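Cyclic nucleotide-binding domain (CNMP-BD) protein (Geobacter metallireducens, PDB 3MDP) probably binds a cyclic nucleotide through its double-stranded beta-helix domain and may act as a DNA-binding transcription regulator. Local coordinates at residues K46-M51 and N111-R116; L52-G57 and P104-D109. One frame throughout, in Å; residues are numbered along the deposited sequence.

Overall arrangement
Both contacts join strand 49-55 to the chain that runs from strand 105-111 into helix 112-121, and their centres lie about 16 Å apart on opposite sides of the chain's centre. Interaction 2 (L52-G57 with P104-D109) pairs the two strands as neighbours in one antiparallel sheet; interaction 1 (K46-M51 with N111-R116) continues the pairing to where the second strand turns into the helix. N49 ND2 probably hydrogen-bonds D109 OD1 at 2.7 Å, tying the two together. Interaction 1 lies nearer the site where bound succinate, probably from the crystallisation liquor, may mark a pocket: A47 is about 4 Å from S87 there, L53 of interaction 2 about 9 Å from R140, side chain to side chain.

Interaction 1 of 2, residues K46-M51 and N111-R116; sequences KADNLM and NGARLR
The guanidinium of R116 meets the loop of A47 and D48 edge-on and is held there by two bonds from separate nitrogens. NH1 donates to A47 O at 2.8 Å, tilted only 22° from the carbonyl plane, while NH2 reaches D48 OD1 at 2.9 Å in a salt bridge directed nearly along the carboxylate C-O axis. Both acceptors lie close to the guanidinium plane, and the carboxylate is turned 31° against it. With CG anti to the carbonyl carbon (chi1 -72°), the arginine chain bends at chi3, bringing the guanidinium back over its own helix: G112 O and the CA of A113 lie against one face. Over the opposite face comes the amine of K46, whose NZ stands 3.8 Å from R116 NH2; D48 would probably offset part of the repulsion between these like charges. NH1 also donates to S88 O, and Y93 makes a cation-pi contact with R116.

This is the strand-to-helix junction at the end of the beta-helix fold of the cyclic nucleotide-binding domain. N49 and N111 form an antiparallel non-hydrogen-bonded pair, their CA atoms 5.2 Å apart, and N111 then serves as N-cap of helix 112-121. Its OD1 accepts from R114 N at 2.9 Å, with the donor above the amide plane. The helix's first turn is also bound to the loop, since G112 N donates to D48 O at 2.8 Å from well above the carbonyl plane. G112 packs closely here: a CB would come within 3.0 Å of D48 C. Apart from the polar contacts, the side chains of L50 and L115 cross at about a right angle, with L50 CD2 touching L115 CD1 at 3.6 Å.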
# COMPACT_ATOMS: atom_id res chain seq x y z
N LYS A 46 -6.39 10.97 -14.27
CA LYS A 46 -7.20 9.86 -13.78
C LYS A 46 -6.44 8.56 -13.97
O LYS A 46 -5.94 8.27 -15.06
CB LYS A 46 -8.55 9.81 -14.50
CG LYS A 46 -9.56 8.80 -13.99
CD LYS A 46 -10.01 9.04 -12.53
CE LYS A 46 -11.36 8.39 -12.29
NZ LYS A 46 -11.35 7.65 -11.03
N ALA A 47 -6.35 7.77 -12.91
CA ALA A 47 -5.55 6.55 -12.94
C ALA A 47 -6.37 5.41 -13.55
O ALA A 47 -6.98 4.63 -12.85
CB ALA A 47 -5.06 6.19 -11.52
N ASP A 48 -6.39 5.34 -14.88
CA ASP A 48 -7.20 4.35 -15.57
C ASP A 48 -6.40 3.13 -16.05
O ASP A 48 -6.98 2.24 -16.69
CB ASP A 48 -7.94 5.02 -16.74
CG ASP A 48 -9.18 5.78 -16.28
OD1 ASP A 48 -9.75 5.46 -15.22
OD2 ASP A 48 -9.59 6.70 -17.00
N ASN A 49 -5.11 3.06 -15.71
CA ASN A 49 -4.22 1.97 -16.14
C ASN A 49 -3.27 1.53 -15.03
O ASN A 49 -2.53 2.35 -14.48
CB ASN A 49 -3.39 2.41 -17.35
CG ASN A 49 -4.25 2.82 -18.53
OD1 ASN A 49 -4.73 3.95 -18.60
ND2 ASN A 49 -4.48 1.88 -19.45
N LEU A 50 -3.34 0.24 -14.68
CA LEU A 50 -2.41 -0.37 -13.76
C LEU A 50 -1.43 -1.16 -14.65
O LEU A 50 -1.86 -1.84 -15.59
CB LEU A 50 -3.15 -1.28 -12.78
CG LEU A 50 -2.26 -2.02 -11.78
CD1 LEU A 50 -1.67 -1.02 -10.80
CD2 LEU A 50 -3.03 -3.12 -11.08
N MSE A 51 -0.14 -1.01 -14.41
CA MSE A 51 0.85 -1.66 -15.26
C MSE A 51 1.77 -2.59 -14.49
O MSE A 51 2.07 -2.35 -13.32
CB MSE A 51 1.65 -0.62 -16.04
CG MSE A 51 0.82 -0.05 -17.15
SE MSE A 51 1.66 1.51 -17.87
CE MSE A 51 0.30 2.03 -19.20
N ASN A 111 -6.80 -2.52 -17.37
CA ASN A 111 -7.86 -1.51 -17.33
C ASN A 111 -8.26 -1.24 -15.89
O ASN A 111 -8.88 -2.08 -15.23
CB ASN A 111 -9.06 -1.98 -18.17
CG ASN A 111 -10.15 -0.90 -18.31
OD1 ASN A 111 -10.50 -0.25 -17.35
ND2 ASN A 111 -10.68 -0.73 -19.51
N GLY A 112 -7.86 -0.08 -15.38
CA GLY A 112 -8.09 0.26 -13.99
C GLY A 112 -9.57 0.48 -13.67
O GLY A 112 -10.03 0.11 -12.60
N ALA A 113 -10.33 1.08 -14.60
CA ALA A 113 -11.77 1.27 -14.38
C ALA A 113 -12.45 -0.07 -14.18
O ALA A 113 -13.27 -0.23 -13.28
CB ALA A 113 -12.41 2.04 -15.55
N ARG A 114 -12.07 -1.06 -14.99
CA ARG A 114 -12.59 -2.42 -14.83
C ARG A 114 -12.16 -3.04 -13.52
O ARG A 114 -12.98 -3.69 -12.85
CB ARG A 114 -12.17 -3.33 -15.99
CG ARG A 114 -12.83 -3.03 -17.29
CD ARG A 114 -14.37 -3.13 -17.16
NE ARG A 114 -15.03 -3.25 -18.45
CZ ARG A 114 -16.34 -3.05 -18.66
NH1 ARG A 114 -17.17 -2.72 -17.68
NH2 ARG A 114 -16.83 -3.20 -19.88
N LEU A 115 -10.91 -2.85 -13.11
CA LEU A 115 -10.47 -3.43 -11.82
C LEU A 115 -11.28 -2.87 -10.68
O LEU A 115 -11.59 -3.57 -9.70
CB LEU A 115 -8.99 -3.17 -11.55
CG LEU A 115 -7.96 -4.02 -12.26
CD1 LEU A 115 -6.56 -3.53 -11.88
CD2 LEU A 115 -8.15 -5.52 -11.95
N ARG A 116 -11.55 -1.58 -10.76
CA ARG A 116 -12.37 -0.93 -9.73
C ARG A 116 -13.77 -1.52 -9.67
O ARG A 116 -14.27 -1.79 -8.57
CB ARG A 116 -12.39 0.59 -9.91
CG ARG A 116 -11.06 1.24 -9.53
CD ARG A 116 -11.10 2.76 -9.48
NE ARG A 116 -11.37 3.40 -10.77
CZ ARG A 116 -10.47 3.74 -11.68
NH1 ARG A 116 -9.17 3.50 -11.52
NH2 ARG A 116 -10.88 4.33 -12.81

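Interaction 2 of 2, residues L52-G57 and P104-D109; sequences LLLEGG and PVRVVD. With EDO (1,2-ethanediol), chain C.
L52 and V108 form an antiparallel hydrogen-bonded pair, with L52 N donating to V108 O and V108 N to L52 O, both at 2.9 Å; their side chains lie side by side. L53 turns to the other face, where its CD1 packs on V105 CG1 and V107 CG1. At L54 and E55 the register slips by one: both backbone nitrogens donate to R106 O, at 2.8 Å from L54 N and 3.2 Å from E55 N, the signature of a classic beta bulge. L54 CD1 rests on V108 CG2. The extended E55 chain, CG anti to its N (chi1 -179°), presents OE1 to the guanidinium edge of R106, taking NE at 2.6 Å and NH2 at 3.0 Å with the planes 62° apart. A leucine in place of R106 would probably leave the E55 carboxylate, and that of E31 on strand 29-34, without this charge partner. At G56 a CB would collide with P104 O, and the positive phi (97°) would also press it against the carbonyl O of E55, while G57 O lies 3.2 Å from V105 CG2. The paired strands occupy the middle of their sheet, strand 29-34 flanking 105-111 and strand 83-84 flanking 49-55.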
# COMPACT_ATOMS: atom_id res chain seq x y z
N LEU A 52 2.14 -3.68 -15.14
CA LEU A 52 3.18 -4.62 -14.66
C LEU A 52 4.33 -4.46 -15.65
O LEU A 52 4.13 -4.57 -16.86
CB LEU A 52 2.69 -6.08 -14.67
CG LEU A 52 3.79 -7.14 -14.50
CD1 LEU A 52 4.26 -7.18 -13.05
CD2 LEU A 52 3.26 -8.51 -14.97
N LEU A 53 5.51 -4.13 -15.15
CA LEU A 53 6.68 -3.97 -16.00
C LEU A 53 7.26 -5.32 -16.36
O LEU A 53 7.65 -6.09 -15.49
CB LEU A 53 7.71 -3.09 -15.31
CG LEU A 53 8.93 -2.67 -16.12
CD1 LEU A 53 8.55 -1.95 -17.44
CD2 LEU A 53 9.86 -1.84 -15.24
N LEU A 54 7.29 -5.62 -17.65
CA LEU A 54 7.84 -6.89 -18.14
C LEU A 54 9.29 -6.79 -18.54
O LEU A 54 10.06 -7.73 -18.34
CB LEU A 54 7.04 -7.39 -19.32
CG LEU A 54 5.55 -7.67 -19.09
CD1 LEU A 54 4.88 -7.98 -20.40
CD2 LEU A 54 5.37 -8.85 -18.08
N GLU A 55 9.66 -5.65 -19.11
CA GLU A 55 10.99 -5.45 -19.65
C GLU A 55 11.28 -3.96 -19.66
O GLU A 55 10.38 -3.15 -19.90
CB GLU A 55 11.07 -6.00 -21.08
CG GLU A 55 12.44 -5.87 -21.73
CD GLU A 55 12.39 -6.10 -23.22
OE1 GLU A 55 11.46 -6.80 -23.68
OE2 GLU A 55 13.27 -5.57 -23.93
N GLY A 56 12.54 -3.62 -19.38
CA GLY A 56 13.03 -2.25 -19.39
C GLY A 56 13.06 -1.59 -18.03
O GLY A 56 13.35 -2.23 -17.01
N GLY A 57 12.79 -0.29 -18.02
CA GLY A 57 12.98 0.49 -16.81
C GLY A 57 12.01 1.65 -16.84
O GLY A 57 11.78 2.25 -17.89
N PRO A 104 13.89 0.76 -23.42
CA PRO A 104 12.70 0.29 -24.13
C PRO A 104 11.85 -0.55 -23.18
O PRO A 104 12.37 -1.41 -22.49
CB PRO A 104 13.27 -0.50 -25.32
CG PRO A 104 14.69 0.12 -25.55
CD PRO A 104 15.15 0.49 -24.16
N VAL A 105 10.55 -0.25 -23.10
CA VAL A 105 9.67 -0.82 -22.08
C VAL A 105 8.57 -1.68 -22.72
O VAL A 105 8.00 -1.31 -23.75
CB VAL A 105 9.06 0.31 -21.22
CG1 VAL A 105 7.72 -0.11 -20.56
CG2 VAL A 105 10.07 0.78 -20.17
N ARG A 106 8.32 -2.84 -22.12
CA ARG A 106 7.07 -3.61 -22.32
C ARG A 106 6.36 -3.79 -20.98
O ARG A 106 6.99 -4.09 -19.94
CB ARG A 106 7.32 -5.00 -22.91
CG ARG A 106 7.89 -5.00 -24.31
CD ARG A 106 7.96 -6.43 -24.90
NE ARG A 106 8.93 -7.26 -24.17
CZ ARG A 106 8.63 -8.30 -23.38
NH1 ARG A 106 7.39 -8.73 -23.21
NH2 ARG A 106 9.61 -8.94 -22.77
N VAL A 107 5.05 -3.64 -21.02
CA VAL A 107 4.20 -3.78 -19.84
C VAL A 107 2.97 -4.62 -20.18
O VAL A 107 2.62 -4.79 -21.35
CB VAL A 107 3.70 -2.42 -19.32
CG1 VAL A 107 4.85 -1.47 -18.98
CG2 VAL A 107 2.71 -1.71 -20.36
N VAL A 108 2.38 -5.19 -19.13
CA VAL A 108 1.00 -5.56 -19.11
C VAL A 108 0.22 -4.34 -18.63
O VAL A 108 0.43 -3.84 -17.51
CB VAL A 108 0.70 -6.73 -18.17
CG1 VAL A 108 -0.78 -7.08 -18.34
CG2 VAL A 108 1.59 -7.95 -18.53
N ASP A 109 -0.67 -3.86 -19.50
CA ASP A 109 -1.53 -2.71 -19.23
C ASP A 109 -2.94 -3.21 -18.88
O ASP A 109 -3.63 -3.82 -19.70
CB ASP A 109 -1.54 -1.80 -20.47
CG ASP A 109 -2.39 -0.54 -20.32
OD1 ASP A 109 -2.91 -0.26 -19.24
OD2 ASP A 109 -2.55 0.18 -21.35
C1 EDO C . -5.93 -0.81 -20.69
O1 EDO C . -7.29 -0.36 -20.83
C2 EDO C . -5.64 -1.95 -21.65
O2 EDO C . -6.08 -3.15 -21.04
O HOH W 1 14.60 -2.77 -22.77